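Local coordinates for protein EvdO2 (Micromonospora carbonacea, PDB 4XAB) that probably acts as a cupin-fold oxygenase of the phytanoyl-CoA dioxygenase family, carrying out oxidative cyclizations in the biosynthesis of orthosomycin antibiotics, at residues A[147-150]-A[151-155]. Residues are numbered along the deposited sequence; the frame is centred on the assembly and turned at random.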
# COMPACT_ATOMS: atom_id res chain seq x y z
N TRP A 147 -4.04 3.14 1.83
CA TRP A 147 -2.78 3.20 2.57
C TRP A 147 -2.94 4.24 3.67
O TRP A 147 -2.85 5.43 3.38
CB TRP A 147 -1.67 3.59 1.58
CG TRP A 147 -0.20 3.50 1.97
CD1 TRP A 147 0.65 2.43 1.80
CD2 TRP A 147 0.62 4.57 2.49
NE1 TRP A 147 1.92 2.76 2.22
CE2 TRP A 147 1.93 4.06 2.65
CE3 TRP A 147 0.36 5.90 2.85
CZ2 TRP A 147 2.98 4.83 3.15
CZ3 TRP A 147 1.42 6.67 3.36
CH2 TRP A 147 2.71 6.13 3.50
N THR A 148 -3.20 3.81 4.90
CA THR A 148 -3.41 4.75 6.01
C THR A 148 -2.10 4.87 6.78
O THR A 148 -1.55 3.86 7.22
CB THR A 148 -4.51 4.28 6.99
OG1 THR A 148 -5.76 4.16 6.30
CG2 THR A 148 -4.65 5.25 8.17
N THR A 149 -1.60 6.09 6.94
CA THR A 149 -0.32 6.24 7.63
C THR A 149 -0.56 6.46 9.12
O THR A 149 -1.54 7.09 9.52
CB THR A 149 0.51 7.39 7.03
OG1 THR A 149 1.80 7.41 7.64
CG2 THR A 149 -0.18 8.75 7.22
N LEU A 150 0.34 5.91 9.94
CA LEU A 150 0.28 6.10 11.39
C LEU A 150 1.17 7.25 11.81
O LEU A 150 1.13 7.70 12.97
CB LEU A 150 0.71 4.83 12.13
CG LEU A 150 0.01 3.52 11.81
CD1 LEU A 150 0.32 2.47 12.89
CD2 LEU A 150 -1.49 3.73 11.65
N ASP A 151 1.98 7.72 10.87
CA ASP A 151 3.00 8.73 11.13
C ASP A 151 2.91 9.81 10.08
O ASP A 151 2.29 9.60 9.04
CB ASP A 151 4.40 8.09 11.10
CG ASP A 151 4.55 7.00 12.13
OD1 ASP A 151 4.56 7.33 13.33
OD2 ASP A 151 4.65 5.82 11.76
N GLU A 152 3.53 10.97 10.33
CA GLU A 152 3.74 11.91 9.23
C GLU A 152 4.42 11.16 8.08
O GLU A 152 5.36 10.39 8.30
CB GLU A 152 4.60 13.11 9.65
CG GLU A 152 4.78 14.09 8.50
CD GLU A 152 5.54 15.35 8.87
OE1 GLU A 152 6.34 15.32 9.83
OE2 GLU A 152 5.35 16.38 8.18
N ALA A 153 3.94 11.38 6.87
CA ALA A 153 4.57 10.83 5.69
C ALA A 153 5.02 11.97 4.79
O ALA A 153 4.20 12.76 4.33
CB ALA A 153 3.64 9.91 4.95
N THR A 154 6.32 12.08 4.57
CA THR A 154 6.87 13.12 3.71
C THR A 154 7.68 12.50 2.58
O THR A 154 7.92 11.29 2.57
CB THR A 154 7.78 14.07 4.48
OG1 THR A 154 8.93 13.33 4.92
CG2 THR A 154 7.07 14.63 5.69
N VAL A 155 8.14 13.34 1.66
CA VAL A 155 8.96 12.80 0.60
C VAL A 155 10.22 12.18 1.20
O VAL A 155 10.64 11.10 0.79
CB VAL A 155 9.32 13.85 -0.46
CG1 VAL A 155 10.40 13.32 -1.38
CG2 VAL A 155 8.07 14.22 -1.27
O HOH W 1 4.71 7.24 7.15
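T149, the last residue of strand 139-149, uses its hydroxyl to grip the turn that follows: OG1 donates a hydrogen bond of 2.6 Å to D151 O. The donor reaches this oxygen from 21° off the carbonyl plane, at a C=O...OG1 angle of 133°. With OG1 anti to the backbone N (chi1 -174°), the hydroxyl is swung beside its own carbonyl carbon, where the chain doubles back, and CG2 also lies against D151 O, at 3.2 Å. Water 1 donates to T149 OG1 at 3.0 Å and, weakly, to E152 O, tying the hydroxyl to the next peptide. A valine in place of T149 would probably leave D151 O without this donor and break the hydroxyl-water link to E152 O. Further along, the CB of A153 points back to the strand and meets W147 CH2 at 4.2 Å, at the rim of the indole and near its plane. The D151 carboxylate has its partner outside the turn: OD1 forms a salt bridge with R227. L150 turns its side chain onto L38 and Y42 of helix 32-45, whose R39 hydrogen-bonds L150 O. W147 packs on A228, V230 and V207, and its side chain lies about 7 Å from the bound nickel ion. The turn leaves strand 139-149 of the double-stranded beta-helix, paired antiparallel with strands 206-210 and 226-234, with helix 32-45 covering L150.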